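Local coordinates for sister chromatid cohesion protein (Chaetomium thermophilum, PDB 5T8V) that probably acts in loading cohesin onto chromatin, this chain being the C-terminal HEAT-repeat fragment of the Scc2 cohesin loader, at residues Glu754-Ala758 with His776-Met780; Met822-Ile826 with Val842-Leu846; Phe857-Leu862 with Ile887-Leu892. All coordinates share one frame; numbering follows the deposited sequence.

Interaction 1. Residues Glu754-Ala758 with His776-Met780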
# COMPACT_ATOMS: atom_id res chain seq x y z
N GLU A 754 -12.09 -19.78 -18.25
CA GLU A 754 -13.19 -19.69 -17.29
C GLU A 754 -14.25 -18.70 -17.75
O GLU A 754 -15.45 -19.00 -17.74
CB GLU A 754 -12.66 -19.32 -15.91
CG GLU A 754 -13.72 -19.30 -14.83
CD GLU A 754 -13.15 -19.04 -13.45
OE1 GLU A 754 -11.91 -19.08 -13.31
OE2 GLU A 754 -13.94 -18.78 -12.52
N ILE A 755 -13.83 -17.50 -18.16
CA ILE A 755 -14.79 -16.42 -18.42
C ILE A 755 -15.37 -16.46 -19.83
O ILE A 755 -16.46 -15.91 -20.05
CB ILE A 755 -14.15 -15.04 -18.17
CG1 ILE A 755 -12.96 -14.81 -19.11
CG2 ILE A 755 -13.72 -14.93 -16.71
CD1 ILE A 755 -12.35 -13.42 -19.01
N TRP A 756 -14.68 -17.08 -20.79
CA TRP A 756 -15.16 -17.14 -22.17
C TRP A 756 -15.65 -18.53 -22.57
O TRP A 756 -16.73 -18.65 -23.15
CB TRP A 756 -14.04 -16.71 -23.13
CG TRP A 756 -14.00 -15.23 -23.38
CD1 TRP A 756 -14.47 -14.24 -22.57
CD2 TRP A 756 -13.45 -14.57 -24.53
NE1 TRP A 756 -14.25 -13.01 -23.13
CE2 TRP A 756 -13.62 -13.19 -24.34
CE3 TRP A 756 -12.83 -15.02 -25.70
CZ2 TRP A 756 -13.20 -12.25 -25.28
CZ3 TRP A 756 -12.41 -14.08 -26.63
CH2 TRP A 756 -12.59 -12.71 -26.41
N PHE A 757 -14.88 -19.57 -22.27
CA PHE A 757 -15.21 -20.92 -22.72
C PHE A 757 -15.58 -21.82 -21.55
O PHE A 757 -14.89 -22.80 -21.28
CB PHE A 757 -14.04 -21.51 -23.51
CG PHE A 757 -13.50 -20.59 -24.56
CD1 PHE A 757 -14.21 -20.35 -25.72
CD2 PHE A 757 -12.28 -19.96 -24.39
CE1 PHE A 757 -13.72 -19.51 -26.70
CE2 PHE A 757 -11.78 -19.11 -25.36
CZ PHE A 757 -12.50 -18.89 -26.51
N ALA A 758 -16.68 -21.50 -20.87
CA ALA A 758 -17.18 -22.30 -19.77
C ALA A 758 -18.68 -22.47 -19.91
O ALA A 758 -19.36 -21.60 -20.45
CB ALA A 758 -16.85 -21.66 -18.41
N HIS A 776 -21.86 -13.77 -24.73
CA HIS A 776 -20.52 -14.30 -24.96
C HIS A 776 -20.01 -13.88 -26.34
O HIS A 776 -18.95 -13.25 -26.46
CB HIS A 776 -20.53 -15.82 -24.84
CG HIS A 776 -20.34 -16.31 -23.44
ND1 HIS A 776 -19.17 -16.89 -23.00
CD2 HIS A 776 -21.18 -16.32 -22.37
CE1 HIS A 776 -19.29 -17.23 -21.73
NE2 HIS A 776 -20.50 -16.89 -21.32
N VAL A 777 -20.76 -14.20 -27.39
CA VAL A 777 -20.30 -13.91 -28.75
C VAL A 777 -20.07 -12.41 -28.92
O VAL A 777 -19.05 -11.98 -29.47
CB VAL A 777 -21.30 -14.44 -29.79
CG1 VAL A 777 -22.71 -13.94 -29.53
CG2 VAL A 777 -20.86 -14.06 -31.20
N ILE A 778 -21.00 -11.59 -28.44
CA ILE A 778 -20.85 -10.14 -28.60
C ILE A 778 -19.58 -9.67 -27.90
O ILE A 778 -18.79 -8.90 -28.45
CB ILE A 778 -22.09 -9.40 -28.08
CG1 ILE A 778 -23.31 -9.75 -28.95
CG2 ILE A 778 -21.86 -7.89 -28.10
CD1 ILE A 778 -24.62 -9.19 -28.44
N LEU A 779 -19.36 -10.14 -26.67
CA LEU A 779 -18.16 -9.75 -25.94
C LEU A 779 -16.90 -10.16 -26.69
O LEU A 779 -15.89 -9.43 -26.68
CB LEU A 779 -18.17 -10.37 -24.54
CG LEU A 779 -19.20 -9.82 -23.55
CD1 LEU A 779 -19.15 -10.61 -22.25
CD2 LEU A 779 -18.97 -8.34 -23.27
N MET A 780 -16.92 -11.32 -27.34
CA MET A 780 -15.77 -11.73 -28.14
C MET A 780 -15.56 -10.79 -29.32
O MET A 780 -14.44 -10.32 -29.56
CB MET A 780 -15.97 -13.17 -28.63
CG MET A 780 -16.04 -14.19 -27.51
SD MET A 780 -16.14 -15.88 -28.11
CE MET A 780 -14.48 -16.11 -28.72

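Interaction 2. Residues Met822-Ile826 with Val842-Leu846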
# COMPACT_ATOMS: atom_id res chain seq x y z
N MET A 822 -22.59 -17.19 -33.92
CA MET A 822 -22.07 -16.15 -34.79
C MET A 822 -22.71 -16.22 -36.17
O MET A 822 -23.09 -15.19 -36.74
CB MET A 822 -20.55 -16.26 -34.92
CG MET A 822 -19.82 -16.46 -33.60
SD MET A 822 -18.12 -15.88 -33.63
CE MET A 822 -17.52 -16.52 -32.07
N PHE A 823 -22.84 -17.42 -36.73
CA PHE A 823 -23.56 -17.57 -37.99
C PHE A 823 -25.05 -17.30 -37.81
O PHE A 823 -25.69 -16.76 -38.72
CB PHE A 823 -23.34 -18.96 -38.57
CG PHE A 823 -21.99 -19.15 -39.19
CD1 PHE A 823 -21.71 -18.62 -40.44
CD2 PHE A 823 -21.01 -19.87 -38.54
CE1 PHE A 823 -20.46 -18.80 -41.01
CE2 PHE A 823 -19.77 -20.05 -39.10
CZ PHE A 823 -19.49 -19.52 -40.35
N ASP A 824 -25.61 -17.66 -36.66
CA ASP A 824 -27.01 -17.35 -36.39
C ASP A 824 -27.24 -15.85 -36.31
O ASP A 824 -28.36 -15.38 -36.57
CB ASP A 824 -27.46 -18.04 -35.10
CG ASP A 824 -28.94 -17.86 -34.82
OD1 ASP A 824 -29.71 -17.75 -35.80
OD2 ASP A 824 -29.33 -17.85 -33.64
N LEU A 825 -26.21 -15.08 -35.95
CA LEU A 825 -26.30 -13.63 -35.94
C LEU A 825 -26.17 -13.03 -37.34
O LEU A 825 -26.34 -11.81 -37.49
CB LEU A 825 -25.22 -13.04 -35.03
CG LEU A 825 -25.56 -12.94 -33.54
CD1 LEU A 825 -25.85 -14.31 -32.93
CD2 LEU A 825 -24.42 -12.27 -32.79
N ILE A 826 -25.86 -13.84 -38.35
CA ILE A 826 -25.73 -13.36 -39.72
C ILE A 826 -26.82 -13.89 -40.63
O ILE A 826 -27.08 -13.27 -41.67
CB ILE A 826 -24.33 -13.70 -40.29
CG1 ILE A 826 -23.23 -13.23 -39.34
CG2 ILE A 826 -24.14 -13.05 -41.66
CD1 ILE A 826 -21.86 -13.80 -39.65
N VAL A 842 -18.11 -9.67 -36.72
CA VAL A 842 -18.33 -11.07 -36.39
C VAL A 842 -17.43 -11.97 -37.23
O VAL A 842 -16.85 -12.94 -36.74
CB VAL A 842 -19.82 -11.44 -36.56
CG1 VAL A 842 -20.05 -12.92 -36.29
CG2 VAL A 842 -20.69 -10.59 -35.65
N LEU A 843 -17.31 -11.66 -38.52
CA LEU A 843 -16.46 -12.46 -39.39
C LEU A 843 -14.99 -12.35 -39.02
O LEU A 843 -14.22 -13.27 -39.33
CB LEU A 843 -16.68 -12.05 -40.84
CG LEU A 843 -18.10 -12.32 -41.34
CD1 LEU A 843 -18.34 -11.61 -42.66
CD2 LEU A 843 -18.35 -13.82 -41.50
N GLN A 844 -14.58 -11.27 -38.36
CA GLN A 844 -13.20 -11.19 -37.92
C GLN A 844 -12.88 -12.24 -36.86
O GLN A 844 -11.75 -12.73 -36.81
CB GLN A 844 -12.89 -9.78 -37.39
CG GLN A 844 -12.67 -8.75 -38.48
CD GLN A 844 -11.57 -9.16 -39.45
OE1 GLN A 844 -11.83 -9.46 -40.61
NE2 GLN A 844 -10.33 -9.18 -38.97
N VAL A 845 -13.84 -12.59 -36.02
CA VAL A 845 -13.63 -13.63 -35.01
C VAL A 845 -13.90 -15.01 -35.58
O VAL A 845 -13.19 -15.97 -35.27
CB VAL A 845 -14.48 -13.35 -33.75
CG1 VAL A 845 -15.94 -13.15 -34.09
CG2 VAL A 845 -14.33 -14.48 -32.73
N LEU A 846 -14.93 -15.15 -36.43
CA LEU A 846 -15.13 -16.42 -37.12
C LEU A 846 -13.90 -16.81 -37.92
O LEU A 846 -13.58 -18.00 -38.03
CB LEU A 846 -16.35 -16.33 -38.04
CG LEU A 846 -17.71 -16.50 -37.39
CD1 LEU A 846 -18.83 -16.17 -38.37
CD2 LEU A 846 -17.87 -17.91 -36.86

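Interaction 3. Residues Phe857-Leu862 with Ile887-Leu892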
# COMPACT_ATOMS: atom_id res chain seq x y z
N PHE A 857 -17.10 -25.92 -37.88
CA PHE A 857 -17.95 -25.34 -38.91
C PHE A 857 -18.67 -26.44 -39.69
O PHE A 857 -18.21 -27.58 -39.78
CB PHE A 857 -17.12 -24.49 -39.87
CG PHE A 857 -16.53 -23.25 -39.24
CD1 PHE A 857 -15.46 -23.35 -38.37
CD2 PHE A 857 -17.06 -22.00 -39.51
CE1 PHE A 857 -14.92 -22.22 -37.78
CE2 PHE A 857 -16.52 -20.87 -38.92
CZ PHE A 857 -15.45 -20.98 -38.06
N THR A 858 -19.83 -26.07 -40.25
CA THR A 858 -20.64 -26.98 -41.04
C THR A 858 -20.89 -26.37 -42.42
O THR A 858 -20.77 -25.16 -42.62
CB THR A 858 -21.98 -27.29 -40.36
OG1 THR A 858 -22.78 -26.10 -40.31
CG2 THR A 858 -21.75 -27.79 -38.94
N PHE A 859 -21.25 -27.23 -43.37
CA PHE A 859 -21.48 -26.77 -44.74
C PHE A 859 -22.64 -25.79 -44.81
O PHE A 859 -22.57 -24.78 -45.52
CB PHE A 859 -21.75 -27.97 -45.65
CG PHE A 859 -22.24 -27.59 -47.02
CD1 PHE A 859 -21.35 -27.32 -48.04
CD2 PHE A 859 -23.60 -27.52 -47.29
CE1 PHE A 859 -21.80 -26.97 -49.30
CE2 PHE A 859 -24.05 -27.17 -48.55
CZ PHE A 859 -23.15 -26.90 -49.56
N GLU A 860 -23.72 -26.06 -44.07
CA GLU A 860 -24.91 -25.22 -44.16
C GLU A 860 -24.59 -23.76 -43.85
O GLU A 860 -25.17 -22.85 -44.45
CB GLU A 860 -25.99 -25.74 -43.21
CG GLU A 860 -26.57 -27.09 -43.61
CD GLU A 860 -27.35 -27.03 -44.91
OE1 GLU A 860 -27.53 -25.92 -45.46
OE2 GLU A 860 -27.80 -28.10 -45.38
N GLN A 861 -23.67 -23.52 -42.92
CA GLN A 861 -23.30 -22.16 -42.55
C GLN A 861 -22.20 -21.59 -43.43
O GLN A 861 -21.97 -20.37 -43.40
CB GLN A 861 -22.89 -22.10 -41.08
CG GLN A 861 -21.80 -23.07 -40.65
CD GLN A 861 -21.59 -23.14 -39.14
OE1 GLN A 861 -20.61 -23.71 -38.68
NE2 GLN A 861 -22.52 -22.57 -38.36
N LEU A 862 -21.52 -22.42 -44.23
CA LEU A 862 -20.73 -21.89 -45.33
C LEU A 862 -21.61 -21.41 -46.47
O LEU A 862 -21.18 -20.56 -47.26
CB LEU A 862 -19.75 -22.95 -45.84
CG LEU A 862 -18.36 -22.92 -45.21
CD1 LEU A 862 -18.44 -23.08 -43.70
CD2 LEU A 862 -17.48 -23.99 -45.83
N ILE A 887 -12.15 -18.33 -44.50
CA ILE A 887 -13.00 -19.32 -43.86
C ILE A 887 -13.24 -20.50 -44.79
O ILE A 887 -13.26 -21.66 -44.36
CB ILE A 887 -14.32 -18.68 -43.39
CG1 ILE A 887 -14.04 -17.69 -42.26
CG2 ILE A 887 -15.30 -19.75 -42.90
CD1 ILE A 887 -15.22 -16.80 -41.91
N TYR A 888 -13.43 -20.23 -46.09
CA TYR A 888 -13.52 -21.32 -47.06
C TYR A 888 -12.19 -22.05 -47.18
O TYR A 888 -12.15 -23.29 -47.25
CB TYR A 888 -13.95 -20.78 -48.42
CG TYR A 888 -15.44 -20.59 -48.60
CD1 TYR A 888 -16.32 -20.67 -47.52
CD2 TYR A 888 -15.98 -20.35 -49.86
CE1 TYR A 888 -17.68 -20.50 -47.69
CE2 TYR A 888 -17.34 -20.18 -50.04
CZ TYR A 888 -18.18 -20.26 -48.95
OH TYR A 888 -19.54 -20.09 -49.13
N ARG A 889 -11.08 -21.30 -47.19
CA ARG A 889 -9.76 -21.90 -47.31
C ARG A 889 -9.51 -22.90 -46.18
O ARG A 889 -9.02 -24.01 -46.42
CB ARG A 889 -8.71 -20.80 -47.30
CG ARG A 889 -7.26 -21.26 -47.27
CD ARG A 889 -6.33 -20.06 -47.27
NE ARG A 889 -4.92 -20.43 -47.21
CZ ARG A 889 -3.92 -19.56 -47.28
NH1 ARG A 889 -4.17 -18.26 -47.40
NH2 ARG A 889 -2.67 -19.98 -47.22
N ARG A 890 -9.85 -22.53 -44.95
CA ARG A 890 -9.56 -23.38 -43.80
C ARG A 890 -10.61 -24.46 -43.62
O ARG A 890 -10.28 -25.61 -43.28
CB ARG A 890 -9.46 -22.52 -42.53
CG ARG A 890 -8.29 -21.55 -42.52
CD ARG A 890 -6.97 -22.25 -42.25
NE ARG A 890 -5.87 -21.30 -42.06
CZ ARG A 890 -5.06 -20.87 -43.02
NH1 ARG A 890 -5.20 -21.29 -44.27
NH2 ARG A 890 -4.10 -20.01 -42.73
N VAL A 891 -11.88 -24.13 -43.83
CA VAL A 891 -12.97 -25.06 -43.54
C VAL A 891 -13.12 -26.08 -44.66
O VAL A 891 -13.09 -27.29 -44.44
CB VAL A 891 -14.28 -24.30 -43.30
CG1 VAL A 891 -15.45 -25.27 -43.14
CG2 VAL A 891 -14.16 -23.40 -42.08
N LEU A 892 -13.31 -25.59 -45.89
CA LEU A 892 -13.77 -26.45 -46.97
C LEU A 892 -12.96 -27.72 -47.15
O LEU A 892 -13.57 -28.77 -47.42
CB LEU A 892 -13.80 -25.63 -48.27
CG LEU A 892 -14.77 -26.06 -49.37
CD1 LEU A 892 -16.16 -26.44 -48.84
CD2 LEU A 892 -14.89 -24.94 -50.38

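Interaction 1. Residues Glu754-Ala758 with His776-Met780
Met-780 reaches Trp-756 through three torsions. CG lies anti to the carbonyl carbon (chi1 -63°), the chain then runs extended, and a bend at chi3 (72°) folds CE back to the indole. CG stands over one face of the six-membered ring, 3.7 Å from the ring centroid and close to the normal. This is a CH-pi contact. The sulfur also joins, as an oblique Met-aromatic contact with SD 4.7 Å from the same centroid. CE touches Trp-756 CZ3 at 3.6 Å, near the rim. The same methyl then meets the next ring, with Met-780 CE 4.0 Å from Phe-757 CE1. The methyl end of one methionine thus touches two aromatic side chains. Phe-757 CZ lies at the edge of the indole, in its plane. A polar contact is made one helical turn before Met-780. The His-776 imidazole holds its edge to the backbone, and ND1 donates a weak, bent hydrogen bond to Trp-756 O at 3.0 Å. The bond reaches the carbonyl of Trp-756, at the C-terminal end of helix 742-755. The contact therefore joins the end of that helix to helix 773-786, within the HEAT-repeat array. Trp-756 NE1 makes a weak hydrogen bond to Tyr-717 OH. Side chains of helices 703-719, 723-735, 791-801 and 808-824 pack around the two segments.

Interaction 2. Residues Met822-Ile826 with Val842-Leu846
Met-822 and Leu-846 lie alongside each other, pointing opposite ways, and Phe-823 lies beside them with its ring turned to the leucine. Leu-846 CD1 stands over the centre of that ring, 4.0 Å from the centroid and 11° off the normal, in a CH-pi contact. The other methyl, CD2, reaches the rim at Phe-823 CE2, 3.6 Å away. It also rests against Met-822 CB at 3.7 Å, so the leucine fork spans both residues. The methionine chain is extended beyond CG. This carries its end past Leu-846 to Val-845, which it meets roughly perpendicular, with Met-822 CE 3.8 Å from Val-845 CG2. Met-822 CB meets Val-842 CG1 at 3.6 Å. The two segments come from helices 808-824 and 839-852, neighbours in the chain, in a protein built of HEAT repeats. Such repeats stack pairs of helices into a solenoid. This apolar packing joins two helices that follow each other in the chain, consistent with such a solenoid. With Phe-823 replaced by an alanine, the CD1 methyl of Leu-846 would probably lose the ring face it packs on, and a gap would be likely to open beside it. Later in the first segment, Ile-826 meets Val-842 tip to tip. Its CG1 lies anti to the carbonyl carbon (chi1 -52°), and an extended chi2 (166°) carries CD1 on toward the second helix. There Ile-826 CD1 lies 3.9 Å from Val-842 CG1 and 4.0 Å from Leu-843 CD2. Beyond the pair, Leu-843 packs on Val-880 and Ala-883 of helix 878-891, and Val-842 and Val-845 pack on Val-781 of helix 773-786.

Interaction 3. Residues Phe857-Leu862 with Ile887-Leu892
Phe-857 begins the contact by laying a face of its ring against Val-891. The valine CG2 methyl sits 4.1 Å from the ring centroid, 26° off the normal. Val-891 CG2 lies nearest Phe-857 CG, 3.7 Å away. Ile-887, one helical turn earlier, brings CG2 obliquely to the same ring, 4.3 Å from Phe-857 CE2. Next in the chain, Thr-858 N donates a hydrogen bond to Gln-861 OE1, a side-chain to backbone bond at the start of the short, weakly bonded helix 859-862. Phe-859 turns to other partners and stacks its ring with His-899. Leu-862 makes the larger part of the contact. Its methyls meet Val-891 tip to tip, with Leu-862 CD2 3.6 Å from Val-891 CG1. Val-891 CG1 is anti to its backbone nitrogen (chi1 174°), with CG2 anti to the carbonyl carbon; CG1 thus meets Leu-862 while CG2 lies over the Phe-857 ring. Leu-862 CG lies against Tyr-888 CE1 at 3.5 Å, where the two side chains run antiparallel. Tyr-888 OH donates a hydrogen bond to Leu-862 O at 2.5 Å, tilted 32° from the carbonyl plane. The contact joins helix 859-862 and the residues before it to helix 878-891 in the HEAT-repeat array, with Phe-857 also against Leu-846 and Ala-850 of helix 839-852. One tyrosine thus grips both the side chain and the backbone of Leu-862. The phenol hydroxyl, in an otherwise apolar setting, has a main-chain acceptor, and that acceptor is satisfied by a side chain of the packed helix.

Overall arrangement
All three contacts are buried and lie in series along one part of the HEAT-repeat solenoid. No helix is shared: interaction 1 lies on helices 742-755 and 773-786, interaction 2 on 808-824 and 839-852, and interaction 3 on 859-862 and 878-891. The contacts still touch in turn. Val-777 and Met-780 of interaction 1 meet Met-822 of interaction 2, and Phe-823 and Leu-846 of interaction 2 meet Phe-857 of interaction 3. Interactions 1 and 3 do not touch; their centres are about 22 Å apart. Interaction 2, in the middle, is purely apolar across its segments. The outer two each add one side-chain bond to a backbone carbonyl, a weak one from a histidine in interaction 1, and one from a tyrosine in interaction 3.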